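Local coordinates for 3-oxoacyl-(Acyl-carrier protein) synthase (Burkholderia xenovorans, PDB 4EFI), which probably catalyses the condensation of an acyl group with malonyl-acyl-carrier protein to give a 3-oxoacyl chain, at residues Gly9-Thr14 and His192-Ala197; Gln30-Tyr35 and Val54-Trp59; Thr64-Leu69 and Gly155-Lys160; Asp86-Leu91 and Arg149-Val154; Glu320-Leu325 and Val343-Ile348. All coordinates share one frame; numbering follows the deposited sequence. Where two conformers were deposited one is given.

Contact 1 of 5, residues Gly9-Thr14 and His192-Ala197; sequences GRELRT and HFIIGA
Phe193 and Thr14 make the close-packed end of this strand pair. Thr14 OG1 meets the rim of the Phe193 ring in its plane, 3.5 Å from CE1, and the two side chains cross at about a right angle; with chi1 at 64°, both OG1 and CG2 of Thr14 reach that CE1 edge. On the same face Leu12 CD1 meets Ile195 CD1 at 3.8 Å. Helix 130-143 covers this apolar side, with Trp136 edge-to-face on Phe193. Four backbone bonds join the strands, Arg10 with Ile195 and Leu12 with Phe193 each exchanging two, as hydrogen-bonded pairs of an antiparallel sheet should. The segments run at 152° to each other and form one margin of a five-stranded mixed sheet of the thiolase-like fold, 10-15 being one of its two edge strands within the chain. Gly9 tucks in where the strand begins: its CA lies 3.4 Å from Ile195 O, and its phi of 132° suits a residue without a side chain. The opposite face is looser toward Arg13, which is exposed, and His192, partly so. They run side by side, touching at 4.1 Å between Arg13 CG and His192 CE1. There a water lies between Leu12 O, to which it donates at 2.8 Å, and His192 ND1, in the imidazole plane. Farther along, Glu11 CG rests on Ile194 CG1, while its carboxylate forms a salt bridge with Arg252 of helix 235-257.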
# COMPACT_ATOMS: atom_id res chain seq x y z
N GLY A 9 6.73 -16.53 -8.30
CA GLY A 9 5.49 -16.16 -7.64
C GLY A 9 4.31 -16.93 -8.21
O GLY A 9 4.36 -17.39 -9.34
N ARG A 10 3.30 -17.12 -7.37
CA ARG A 10 2.06 -17.81 -7.74
C ARG A 10 1.22 -16.94 -8.66
O ARG A 10 0.96 -15.78 -8.35
CB ARG A 10 1.25 -18.16 -6.47
CG ARG A 10 -0.11 -18.87 -6.75
CD ARG A 10 -0.73 -19.48 -5.46
NE ARG A 10 0.26 -20.39 -4.97
CZ ARG A 10 0.44 -21.64 -5.38
NH1 ARG A 10 -0.46 -22.29 -6.11
NH2 ARG A 10 1.50 -22.27 -4.96
N GLU A 11 0.77 -17.51 -9.78
CA GLU A 11 -0.07 -16.81 -10.75
C GLU A 11 -1.54 -17.15 -10.53
O GLU A 11 -1.91 -18.32 -10.44
CB GLU A 11 0.36 -17.19 -12.17
CG GLU A 11 1.80 -16.83 -12.39
CD GLU A 11 2.38 -17.30 -13.70
OE1 GLU A 11 1.63 -17.80 -14.59
OE2 GLU A 11 3.62 -17.19 -13.84
N LEU A 12 -2.36 -16.11 -10.41
CA LEU A 12 -3.75 -16.23 -9.98
C LEU A 12 -4.64 -15.42 -10.91
O LEU A 12 -4.21 -14.40 -11.44
CB LEU A 12 -3.92 -15.71 -8.55
CG LEU A 12 -3.14 -16.49 -7.51
CD1 LEU A 12 -2.93 -15.64 -6.26
CD2 LEU A 12 -3.88 -17.78 -7.18
N ARG A 13 -5.86 -15.86 -11.10
CA ARG A 13 -6.82 -15.19 -11.98
C ARG A 13 -8.17 -15.16 -11.28
O ARG A 13 -8.62 -16.16 -10.71
CB ARG A 13 -6.95 -15.94 -13.31
CG ARG A 13 -7.98 -15.36 -14.27
CD ARG A 13 -8.30 -16.40 -15.36
NE ARG A 13 -9.28 -15.93 -16.34
CZ ARG A 13 -10.60 -15.91 -16.12
NH1 ARG A 13 -11.08 -16.30 -14.95
NH2 ARG A 13 -11.42 -15.48 -17.08
N THR A 14 -8.84 -14.01 -11.31
CA THR A 14 -10.20 -13.92 -10.82
C THR A 14 -11.10 -13.35 -11.93
O THR A 14 -10.64 -12.74 -12.90
CB THR A 14 -10.33 -13.03 -9.56
OG1 THR A 14 -9.97 -11.69 -9.87
CG2 THR A 14 -9.43 -13.51 -8.46
N HIS A 192 -5.72 -10.45 -13.19
CA HIS A 192 -4.56 -11.34 -13.05
C HIS A 192 -3.64 -10.82 -11.95
O HIS A 192 -3.45 -9.61 -11.80
CB HIS A 192 -3.77 -11.42 -14.35
CG HIS A 192 -4.57 -11.97 -15.48
ND1 HIS A 192 -4.62 -13.32 -15.77
CD2 HIS A 192 -5.38 -11.36 -16.37
CE1 HIS A 192 -5.42 -13.51 -16.81
NE2 HIS A 192 -5.89 -12.34 -17.20
N PHE A 193 -3.08 -11.75 -11.18
CA PHE A 193 -2.25 -11.43 -10.02
C PHE A 193 -1.08 -12.38 -9.96
O PHE A 193 -1.18 -13.54 -10.39
CB PHE A 193 -3.03 -11.59 -8.73
CG PHE A 193 -4.32 -10.84 -8.69
CD1 PHE A 193 -5.50 -11.41 -9.15
CD2 PHE A 193 -4.39 -9.55 -8.16
CE1 PHE A 193 -6.70 -10.71 -9.09
CE2 PHE A 193 -5.59 -8.87 -8.10
CZ PHE A 193 -6.74 -9.44 -8.58
N ILE A 194 0.04 -11.89 -9.43
CA ILE A 194 1.20 -12.73 -9.10
C ILE A 194 1.61 -12.39 -7.69
O ILE A 194 1.67 -11.21 -7.32
CB ILE A 194 2.38 -12.52 -10.07
CG1 ILE A 194 1.92 -12.78 -11.51
CG2 ILE A 194 3.55 -13.43 -9.66
CD1 ILE A 194 3.05 -12.71 -12.55
N ILE A 195 1.82 -13.40 -6.85
CA ILE A 195 2.17 -13.18 -5.44
C ILE A 195 3.35 -14.04 -5.05
O ILE A 195 3.30 -15.27 -5.23
CB ILE A 195 0.99 -13.46 -4.48
CG1 ILE A 195 -0.25 -12.62 -4.85
CG2 ILE A 195 1.40 -13.18 -3.04
CD1 ILE A 195 -1.48 -12.94 -3.98
N GLY A 196 4.44 -13.44 -4.57
CA GLY A 196 5.63 -14.17 -4.19
C GLY A 196 6.14 -13.80 -2.81
O GLY A 196 5.83 -12.72 -2.31
N ALA A 197 6.95 -14.67 -2.23
CA ALA A 197 7.45 -14.51 -0.86
C ALA A 197 8.87 -15.04 -0.77
O ALA A 197 9.20 -16.04 -1.40
CB ALA A 197 6.57 -15.28 0.11
O HOH W 1 -3.38 -14.98 -14.04

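Contact 2 of 5, residues Gln30-Tyr35 and Val54-Trp59; sequences QVDNDY and VNRRRW
Val31 loses more surface in this contact than any other residue, and it does so between two side chains of the facing segment. Its CG2 branch sits over one face of the Trp59 indole, toward the rim, 3.8 Å from CE3, while Val31 CB packs on Arg57 CD at the same separation. The Val31 carbonyl O is held twice, by Arg57 N and by Arg57 NH2 at 3.0 Å, from opposite faces of its plane. Gln30, next in buried surface, lies alongside Arg56, its CG 4.1 Å from Arg56 CG, with its CB by Arg58 CD. Arg57 NH1 and NH2 both grip Asn33 OD1, with NH1 at 2.9 Å coming nearly along the C=O axis and the oxygen within 3° of the guanidinium plane. Asn33 ND2 donates to Val54 O at 2.8 Å, on a lone pair and in the carbonyl plane. Arg57 reaches both partners because CG lies between the backbone N and the carbonyl carbon (chi1 79°) and the chain bends again at chi2 and chi3. Its guanidinium is thus fixed in rotation, and NH1 has a further acceptor in Leu171 O. Trp59 also turns an edge to the face of Tyr35, an offset T-shaped pair with planes at 84°. The result is a small two-stranded antiparallel sheet, 30-32 with 56-58, whose connection contains helix 42-52; Arg56 ties it to Glu297 of helix 295-298, and Arg58 to Pro27 O and to Glu353 of strand 349-353.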
# COMPACT_ATOMS: atom_id res chain seq x y z
N GLN A 30 0.72 18.40 8.14
CA GLN A 30 1.69 18.36 7.04
C GLN A 30 3.08 18.75 7.56
O GLN A 30 3.24 19.82 8.14
CB GLN A 30 1.27 19.30 5.91
CG GLN A 30 2.29 19.43 4.78
CD GLN A 30 2.01 20.61 3.85
OE1 GLN A 30 2.89 21.42 3.57
NE2 GLN A 30 0.78 20.69 3.37
N VAL A 31 4.05 17.88 7.32
CA VAL A 31 5.42 18.01 7.81
C VAL A 31 6.29 18.25 6.57
O VAL A 31 6.40 17.40 5.69
CB VAL A 31 5.85 16.73 8.54
CG1 VAL A 31 7.29 16.81 9.03
CG2 VAL A 31 4.90 16.41 9.70
N ASP A 32 6.94 19.41 6.54
CA ASP A 32 7.82 19.81 5.46
C ASP A 32 9.24 19.34 5.78
O ASP A 32 9.54 18.96 6.89
CB ASP A 32 7.83 21.34 5.32
CG ASP A 32 6.44 21.92 5.19
OD1 ASP A 32 5.62 21.34 4.46
OD2 ASP A 32 6.16 22.97 5.82
N ASN A 33 10.13 19.42 4.80
CA ASN A 33 11.52 19.05 5.06
C ASN A 33 12.21 19.98 6.03
O ASN A 33 13.17 19.57 6.68
CB ASN A 33 12.31 18.95 3.74
CG ASN A 33 11.88 17.76 2.90
OD1 ASN A 33 11.33 16.80 3.45
ND2 ASN A 33 12.07 17.84 1.60
N ASP A 34 11.73 21.21 6.16
CA ASP A 34 12.33 22.18 7.08
C ASP A 34 12.39 21.56 8.47
O ASP A 34 13.35 21.78 9.21
CB ASP A 34 11.54 23.50 7.14
CG ASP A 34 11.85 24.42 5.97
OD1 ASP A 34 12.44 23.94 4.99
OD2 ASP A 34 11.48 25.63 6.04
N TYR A 35 11.36 20.77 8.80
CA TYR A 35 11.25 20.16 10.12
C TYR A 35 12.56 19.46 10.52
O TYR A 35 12.92 19.42 11.70
CB TYR A 35 10.09 19.15 10.11
CG TYR A 35 9.87 18.39 11.41
CD1 TYR A 35 9.14 18.95 12.46
CD2 TYR A 35 10.37 17.11 11.58
CE1 TYR A 35 8.93 18.24 13.64
CE2 TYR A 35 10.17 16.41 12.75
CZ TYR A 35 9.45 16.97 13.77
OH TYR A 35 9.26 16.25 14.94
N VAL A 54 10.89 13.32 -1.77
CA VAL A 54 9.86 13.71 -0.76
C VAL A 54 9.97 15.16 -0.23
O VAL A 54 10.94 15.46 0.52
CB VAL A 54 9.92 12.77 0.50
CG1 VAL A 54 8.75 13.04 1.45
CG2 VAL A 54 9.93 11.29 0.12
N ASN A 55 9.02 16.05 -0.61
CA ASN A 55 9.01 17.46 -0.19
C ASN A 55 8.20 17.67 1.09
O ASN A 55 8.53 18.50 1.94
CB ASN A 55 8.40 18.35 -1.28
CG ASN A 55 9.20 18.30 -2.59
OD1 ASN A 55 10.38 18.62 -2.61
ND2 ASN A 55 8.54 17.88 -3.67
N ARG A 56 7.11 16.92 1.18
CA ARG A 56 6.16 16.98 2.29
C ARG A 56 5.66 15.58 2.57
O ARG A 56 5.71 14.72 1.70
CB ARG A 56 4.96 17.87 1.88
CG ARG A 56 5.23 19.36 1.96
CD ARG A 56 4.21 20.22 1.17
NE ARG A 56 4.37 20.02 -0.26
CZ ARG A 56 5.33 20.59 -0.99
NH1 ARG A 56 6.21 21.41 -0.44
NH2 ARG A 56 5.40 20.33 -2.28
N ARG A 57 5.14 15.36 3.77
CA ARG A 57 4.43 14.14 4.10
C ARG A 57 3.44 14.43 5.22
O ARG A 57 3.51 15.49 5.86
CB ARG A 57 5.40 13.00 4.49
CG ARG A 57 5.96 13.04 5.90
CD ARG A 57 7.01 14.10 6.08
NE ARG A 57 8.29 13.77 5.44
CZ ARG A 57 9.10 14.63 4.84
NH1 ARG A 57 10.27 14.22 4.36
NH2 ARG A 57 8.77 15.91 4.73
N ARG A 58 2.48 13.53 5.42
CA ARG A 58 1.51 13.69 6.51
C ARG A 58 1.80 12.74 7.65
O ARG A 58 2.07 11.55 7.40
CB ARG A 58 0.10 13.43 6.00
CG ARG A 58 -0.29 14.23 4.77
CD ARG A 58 -0.18 15.72 5.01
NE ARG A 58 -0.73 16.51 3.88
CZ ARG A 58 -1.98 16.94 3.77
NH1 ARG A 58 -2.88 16.71 4.71
NH2 ARG A 58 -2.35 17.63 2.69
N TRP A 59 1.78 13.23 8.88
CA TRP A 59 2.03 12.39 10.05
C TRP A 59 0.83 12.39 11.00
O TRP A 59 0.34 13.45 11.39
CB TRP A 59 3.26 12.85 10.82
CG TRP A 59 4.58 12.43 10.25
CD1 TRP A 59 4.81 11.62 9.17
CD2 TRP A 59 5.86 12.79 10.77
NE1 TRP A 59 6.18 11.47 8.99
CE2 TRP A 59 6.83 12.18 9.96
CE3 TRP A 59 6.27 13.57 11.85
CZ2 TRP A 59 8.20 12.33 10.20
CZ3 TRP A 59 7.63 13.73 12.09
CH2 TRP A 59 8.58 13.10 11.26
O HOH W 2 6.22 22.86 2.27
O HOH W 3 9.85 20.79 1.72

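Contact 3 of 5, residues Thr64-Leu69 and Gly155-Lys160; sequences TSAGDL and GDTISK
Lys160 NZ donates to Thr64 O at 2.9 Å, the direct hydrogen bond between the two segments, arriving tilted 35° from the carbonyl plane. The lysine chain runs extended as far as CE and bends at chi4 (-78°), which turns the ammonium onto that carbonyl; a weak bond to Asp61 O is its second attachment. Next to this polar link the contact is close and mostly apolar. Ala66 CB rests on the backbone of Gly155-Asp156, 3.7 Å from Asp156 N, and Thr157 CG2 comes to 3.6 Å from Ala66 N and 4.1 Å from Leu69 CD1. Because Thr157 OG1 stands between its own backbone N and carbonyl carbon (chi1 60°), the methyl is left to face the helix start. A water bridges Ala66 N, from which it accepts at 2.8 Å, and Thr157 OG1. Asp156 points away from the helix, and its carboxylate is bound by Thr97, Gln96 N, Ser95 and Ser302. Ser65 OG, also bonded to Asn99 OD1, accepts from Asp68 N at 3.1 Å, and Ser65 N donates to Asp68 OD2 at 2.9 Å: a capping box at the N terminus of helix 66-81, set against the end of strand 149-156.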
# COMPACT_ATOMS: atom_id res chain seq x y z
N THR A 64 -4.48 9.26 16.48
CA THR A 64 -4.93 8.81 15.17
C THR A 64 -4.17 7.56 14.73
O THR A 64 -2.94 7.58 14.58
CB THR A 64 -4.69 9.90 14.11
OG1 THR A 64 -5.43 11.08 14.46
CG2 THR A 64 -5.12 9.47 12.74
N SER A 65 -4.90 6.50 14.49
CA SER A 65 -4.31 5.24 14.04
C SER A 65 -4.65 4.99 12.58
O SER A 65 -5.52 5.64 11.99
CB SER A 65 -4.84 4.08 14.88
OG SER A 65 -6.21 3.86 14.58
N ALA A 66 -4.03 3.94 12.03
CA ALA A 66 -4.35 3.47 10.69
C ALA A 66 -5.82 3.08 10.61
O ALA A 66 -6.50 3.40 9.63
CB ALA A 66 -3.46 2.29 10.32
N GLY A 67 -6.33 2.43 11.65
CA GLY A 67 -7.73 2.10 11.72
C GLY A 67 -8.62 3.34 11.62
O GLY A 67 -9.71 3.31 11.03
N ASP A 68 -8.23 4.41 12.30
CA ASP A 68 -9.02 5.64 12.26
C ASP A 68 -9.04 6.22 10.84
O ASP A 68 -10.07 6.71 10.37
CB ASP A 68 -8.46 6.71 13.20
CG ASP A 68 -8.55 6.36 14.68
OD1 ASP A 68 -9.55 5.71 15.09
OD2 ASP A 68 -7.62 6.76 15.41
N LEU A 69 -7.90 6.24 10.18
CA LEU A 69 -7.79 6.77 8.84
C LEU A 69 -8.63 5.96 7.89
O LEU A 69 -9.35 6.51 7.05
CB LEU A 69 -6.33 6.78 8.37
CG LEU A 69 -5.37 7.67 9.15
CD1 LEU A 69 -3.93 7.45 8.72
CD2 LEU A 69 -5.75 9.14 9.00
N GLY A 155 -4.00 0.46 5.23
CA GLY A 155 -3.47 1.69 5.79
C GLY A 155 -2.36 1.44 6.78
O GLY A 155 -2.17 0.33 7.27
N ASP A 156 -1.62 2.50 7.10
CA ASP A 156 -0.51 2.37 8.04
C ASP A 156 -0.18 3.74 8.61
O ASP A 156 -0.42 4.77 7.95
CB ASP A 156 0.75 1.83 7.34
CG ASP A 156 1.11 0.42 7.74
OD1 ASP A 156 0.76 -0.06 8.83
OD2 ASP A 156 1.79 -0.23 6.92
N THR A 157 0.39 3.74 9.80
CA THR A 157 1.02 4.95 10.34
C THR A 157 2.47 4.58 10.69
O THR A 157 2.85 4.49 11.85
CB THR A 157 0.30 5.52 11.57
OG1 THR A 157 0.29 4.55 12.62
CG2 THR A 157 -1.13 5.90 11.25
N ILE A 158 3.29 4.35 9.67
CA ILE A 158 4.67 3.94 9.90
C ILE A 158 5.45 5.02 10.63
O ILE A 158 6.47 4.74 11.27
CB ILE A 158 5.42 3.58 8.59
CG1 ILE A 158 4.76 2.36 7.95
CG2 ILE A 158 6.93 3.36 8.82
CD1 ILE A 158 4.70 1.13 8.82
N SER A 159 5.00 6.27 10.59
CA SER A 159 5.69 7.32 11.33
C SER A 159 5.84 6.96 12.81
O SER A 159 6.82 7.39 13.45
CB SER A 159 4.97 8.67 11.19
OG SER A 159 3.76 8.62 11.90
N LYS A 160 4.94 6.14 13.35
CA LYS A 160 4.95 5.80 14.76
C LYS A 160 6.03 4.78 15.12
O LYS A 160 6.24 4.47 16.30
CB LYS A 160 3.57 5.25 15.15
CG LYS A 160 2.42 6.24 15.09
CD LYS A 160 1.14 5.58 15.62
CE LYS A 160 -0.13 6.27 15.17
NZ LYS A 160 -0.38 7.49 15.97
O HOH W 4 -1.81 3.00 13.52

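Contact 4 of 5, residues Asp86-Leu91 and Arg149-Val154; sequences DSIDAL and RVLLAV
With CG anti to the carbonyl carbon (chi1 -70°) and the chain extended from CG to NE, Arg149 reaches Ser87 at the end of the 3-10 segment, whose OG stands between its own backbone N and carbonyl carbon. Arg149 NH1 donates to Ser87 OG at 2.9 Å, the oxygen lying within 6° of the guanidinium plane. The same guanidinium makes a salt bridge with Glu183 through NE and a cation-pi contact with Trp83, while Ser87 OG is also bonded to Gln84 O, so both ends of this link have further support. Asp89 binds the backbone of Arg149 twice, by its own N and by its carboxylate: Asp89 N donates to Arg149 O at 2.9 Å, and Arg149 N reaches Asp89 OD2 at 3.1 Å on the anti side. That oxygen also accepts from Lys148 N. One step on, Leu151 N points to Ala90 O at 2.9 Å in a nearly straight bond of 171°, starting the parallel strand pairing. Nearby, Ile88 CG2 packs on Leu151 CG at 3.9 Å, their side chains crossing at about a right angle. Strand 90-94 thereby lies between 120-124 and 149-156 in the six-stranded mixed sheet; helix 130-143 covers the Ala90 and Val150 face, and strand 176-184 flanks 149-156 on its far side.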
# COMPACT_ATOMS: atom_id res chain seq x y z
N ASP A 86 -25.63 -2.59 6.09
CA ASP A 86 -26.08 -3.96 6.18
C ASP A 86 -25.74 -4.80 4.96
O ASP A 86 -25.94 -6.01 4.97
CB ASP A 86 -27.59 -4.05 6.49
CG ASP A 86 -28.47 -3.40 5.43
OD1 ASP A 86 -28.00 -3.02 4.34
OD2 ASP A 86 -29.69 -3.27 5.71
N SER A 87 -25.20 -4.17 3.93
CA SER A 87 -24.89 -4.87 2.68
C SER A 87 -23.42 -5.32 2.58
O SER A 87 -23.03 -5.94 1.59
CB SER A 87 -25.19 -3.97 1.47
OG SER A 87 -24.21 -2.97 1.29
N ILE A 88 -22.60 -4.99 3.57
CA ILE A 88 -21.19 -5.33 3.50
C ILE A 88 -20.93 -6.75 4.02
O ILE A 88 -21.30 -7.09 5.14
CB ILE A 88 -20.31 -4.31 4.27
CG1 ILE A 88 -20.62 -2.87 3.81
CG2 ILE A 88 -18.85 -4.65 4.12
CD1 ILE A 88 -20.51 -2.63 2.31
N ASP A 89 -20.31 -7.57 3.18
CA ASP A 89 -20.11 -8.99 3.47
C ASP A 89 -18.76 -9.36 4.07
O ASP A 89 -18.65 -10.38 4.73
CB ASP A 89 -20.34 -9.82 2.20
CG ASP A 89 -21.72 -9.63 1.64
OD1 ASP A 89 -22.70 -9.76 2.42
OD2 ASP A 89 -21.86 -9.39 0.42
N ALA A 90 -17.73 -8.54 3.84
CA ALA A 90 -16.43 -8.79 4.44
C ALA A 90 -15.66 -7.49 4.53
O ALA A 90 -15.80 -6.61 3.66
CB ALA A 90 -15.63 -9.79 3.59
N LEU A 91 -14.86 -7.37 5.57
CA LEU A 91 -13.92 -6.28 5.72
C LEU A 91 -12.55 -6.88 6.04
O LEU A 91 -12.39 -7.62 7.02
CB LEU A 91 -14.33 -5.32 6.85
CG LEU A 91 -13.44 -4.07 6.93
CD1 LEU A 91 -14.19 -2.81 7.27
CD2 LEU A 91 -12.28 -4.29 7.90
N ARG A 149 -20.21 -7.82 -1.66
CA ARG A 149 -19.57 -6.53 -1.42
C ARG A 149 -18.51 -6.70 -0.34
O ARG A 149 -18.77 -7.23 0.73
CB ARG A 149 -20.59 -5.45 -1.00
CG ARG A 149 -21.50 -5.04 -2.10
CD ARG A 149 -22.48 -3.97 -1.65
NE ARG A 149 -23.28 -3.48 -2.78
CZ ARG A 149 -24.35 -2.71 -2.67
NH1 ARG A 149 -24.77 -2.34 -1.48
NH2 ARG A 149 -24.99 -2.32 -3.76
N VAL A 150 -17.30 -6.23 -0.64
CA VAL A 150 -16.12 -6.36 0.21
C VAL A 150 -15.48 -4.99 0.38
O VAL A 150 -15.35 -4.25 -0.61
CB VAL A 150 -15.09 -7.36 -0.37
CG1 VAL A 150 -13.83 -7.41 0.48
CG2 VAL A 150 -15.72 -8.75 -0.49
N LEU A 151 -15.10 -4.66 1.61
CA LEU A 151 -14.30 -3.48 1.90
C LEU A 151 -12.88 -3.89 2.25
O LEU A 151 -12.65 -4.76 3.09
CB LEU A 151 -14.90 -2.69 3.07
CG LEU A 151 -16.28 -2.09 2.79
CD1 LEU A 151 -16.74 -1.31 4.02
CD2 LEU A 151 -16.25 -1.18 1.58
N LEU A 152 -11.91 -3.24 1.59
CA LEU A 152 -10.51 -3.42 1.87
C LEU A 152 -9.99 -2.17 2.54
O LEU A 152 -9.89 -1.11 1.90
CB LEU A 152 -9.70 -3.69 0.60
CG LEU A 152 -10.20 -4.79 -0.32
CD1 LEU A 152 -9.35 -4.78 -1.58
CD2 LEU A 152 -10.18 -6.13 0.36
N ALA A 153 -9.68 -2.29 3.82
CA ALA A 153 -9.15 -1.20 4.62
C ALA A 153 -7.64 -1.39 4.67
O ALA A 153 -7.14 -2.30 5.33
CB ALA A 153 -9.74 -1.26 6.02
N VAL A 154 -6.89 -0.58 3.91
CA VAL A 154 -5.47 -0.78 3.73
C VAL A 154 -4.79 0.52 4.16
O VAL A 154 -5.01 1.58 3.56
CB VAL A 154 -5.12 -1.15 2.28
CG1 VAL A 154 -3.60 -1.36 2.14
CG2 VAL A 154 -5.91 -2.38 1.86

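Contact 5 of 5, residues Glu320-Leu325 and Val343-Ile348; sequences EETLQL and VGPLNI
Leu325 CD1 overlaps the CG2 branch of Val343 at 3.7 Å, the two side chains crossing at about a right angle. Val343 CG2 lies anti to its carbonyl carbon, since CG1 takes the place opposite the backbone N, and this brings the branch against Leu325 CD1. Helix 315-320 and strand 17-26 add Leu318 and Ile19 to the apolar surroundings of Val343. Alongside, Leu323 and Val343 form a hydrogen-bonded antiparallel pair: Leu323 N to Val343 O, almost linear at 175°, and Val343 N to Leu323 O, each 2.8 Å long. This is where strands 323-331 and 335-343, neighbours in the five-stranded sheet of the thiolase-like fold, come together at the open end of their hairpin. Beyond it the chain of 343-348 leaves the strand. Gly344 adopts phi 97°, a conformation readily taken without a side chain, and the peptide bond before Pro345 is cis. Thr322 OG1 donates to Gly344 O at 2.8 Å, approaching from well above the plane of that carbonyl, while the same hydroxyl stands 3.4 Å from Pro345 CD. Pro345 CA also nears Glu321 O, at 3.6 Å. Regular main-chain bonding and buried apolar packing thus hold the Val343 side, whereas at the exposed Thr322 and Pro345 a side-chain hydroxyl, bonded to Gly344 O, joins the residue before strand 323-331 to the cis peptide.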
# COMPACT_ATOMS: atom_id res chain seq x y z
N GLU A 320 -13.92 9.39 -16.25
CA GLU A 320 -14.31 9.40 -17.65
C GLU A 320 -14.17 8.07 -18.39
O GLU A 320 -14.90 7.81 -19.35
CB GLU A 320 -13.44 10.43 -18.40
CG GLU A 320 -13.22 11.73 -17.65
CD GLU A 320 -14.44 12.62 -17.67
OE1 GLU A 320 -15.35 12.36 -18.49
OE2 GLU A 320 -14.49 13.58 -16.86
N GLU A 321 -13.19 7.27 -18.01
CA GLU A 321 -12.92 6.08 -18.78
C GLU A 321 -12.53 4.90 -17.93
O GLU A 321 -12.10 5.03 -16.79
CB GLU A 321 -11.82 6.36 -19.82
CG GLU A 321 -12.10 7.55 -20.72
CD GLU A 321 -13.10 7.25 -21.82
OE1 GLU A 321 -13.45 6.07 -22.02
OE2 GLU A 321 -13.54 8.21 -22.50
N THR A 322 -12.71 3.73 -18.52
CA THR A 322 -12.09 2.50 -18.03
C THR A 322 -10.59 2.61 -18.28
O THR A 322 -10.16 2.92 -19.41
CB THR A 322 -12.66 1.29 -18.78
OG1 THR A 322 -14.08 1.24 -18.62
CG2 THR A 322 -12.04 0.02 -18.29
N LEU A 323 -9.80 2.41 -17.24
CA LEU A 323 -8.35 2.43 -17.32
C LEU A 323 -7.82 1.02 -17.21
O LEU A 323 -8.30 0.22 -16.41
CB LEU A 323 -7.74 3.26 -16.19
CG LEU A 323 -8.17 4.74 -16.13
CD1 LEU A 323 -7.36 5.45 -15.07
CD2 LEU A 323 -8.02 5.44 -17.49
N GLN A 324 -6.84 0.71 -18.05
CA GLN A 324 -6.07 -0.53 -17.95
C GLN A 324 -4.90 -0.26 -17.03
O GLN A 324 -4.03 0.55 -17.33
CB GLN A 324 -5.57 -0.95 -19.33
CG GLN A 324 -4.72 -2.24 -19.31
CD GLN A 324 -5.53 -3.45 -18.91
OE1 GLN A 324 -6.75 -3.46 -19.02
NE2 GLN A 324 -4.84 -4.48 -18.41
N LEU A 325 -4.90 -0.91 -15.89
CA LEU A 325 -3.88 -0.66 -14.89
C LEU A 325 -3.06 -1.88 -14.51
O LEU A 325 -3.58 -3.00 -14.42
CB LEU A 325 -4.56 -0.17 -13.60
CG LEU A 325 -5.40 1.11 -13.76
CD1 LEU A 325 -6.11 1.44 -12.46
CD2 LEU A 325 -4.54 2.26 -14.19
N VAL A 343 -10.15 -0.97 -14.63
CA VAL A 343 -10.80 -0.28 -13.54
C VAL A 343 -11.55 0.95 -14.04
O VAL A 343 -10.99 1.76 -14.77
CB VAL A 343 -9.79 0.18 -12.50
CG1 VAL A 343 -10.48 0.90 -11.36
CG2 VAL A 343 -8.92 -0.99 -11.97
N GLY A 344 -12.82 1.09 -13.67
CA GLY A 344 -13.58 2.28 -13.99
C GLY A 344 -14.44 2.14 -15.23
O GLY A 344 -14.47 1.09 -15.88
N PRO A 345 -15.16 3.21 -15.58
CA PRO A 345 -15.12 4.49 -14.87
C PRO A 345 -15.68 4.44 -13.46
O PRO A 345 -16.58 3.65 -13.18
CB PRO A 345 -15.99 5.41 -15.74
CG PRO A 345 -16.84 4.51 -16.55
CD PRO A 345 -16.08 3.23 -16.73
N LEU A 346 -15.14 5.30 -12.60
CA LEU A 346 -15.55 5.39 -11.21
C LEU A 346 -15.81 6.83 -10.85
O LEU A 346 -14.97 7.69 -11.11
CB LEU A 346 -14.45 4.88 -10.28
CG LEU A 346 -13.97 3.44 -10.42
CD1 LEU A 346 -12.92 3.14 -9.36
CD2 LEU A 346 -15.15 2.48 -10.33
N ASN A 347 -16.95 7.09 -10.22
CA ASN A 347 -17.24 8.41 -9.66
C ASN A 347 -16.68 8.65 -8.26
O ASN A 347 -16.39 9.79 -7.89
CB ASN A 347 -18.75 8.66 -9.62
CG ASN A 347 -19.37 8.77 -11.00
OD1 ASN A 347 -18.77 9.31 -11.93
ND2 ASN A 347 -20.60 8.26 -11.13
N ILE A 348 -16.53 7.58 -7.47
CA ILE A 348 -16.12 7.71 -6.08
C ILE A 348 -14.66 7.34 -5.97
O ILE A 348 -14.29 6.18 -5.73
CB ILE A 348 -17.01 6.89 -5.11
CG1 ILE A 348 -18.48 7.22 -5.36
CG2 ILE A 348 -16.66 7.18 -3.67
CD1 ILE A 348 -18.81 8.72 -5.25

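How the contacts relate
From the N terminus, strand 10-15 opens the longest loop, which contact 1 closes by pairing it with strand 190-197. Contacts 2, 3 and 4 all nest within it. Contact 2 closes first, round helix 42-52; then contact 3 spans helix 66-81 to the end of strand 149-156, and contact 4 lies inside that span, joining strand 90-94 to the same strand 149-156. Contacts 2 and 3 meet where Trp59 CD1 packs on Ser159 CB at 3.6 Å. Contact 5 follows in series, closing the 323-331/335-343 hairpin at its open end, and none cross. It shares the five-stranded sheet with contact 1, while contacts 3 and 4 serve the six-stranded one.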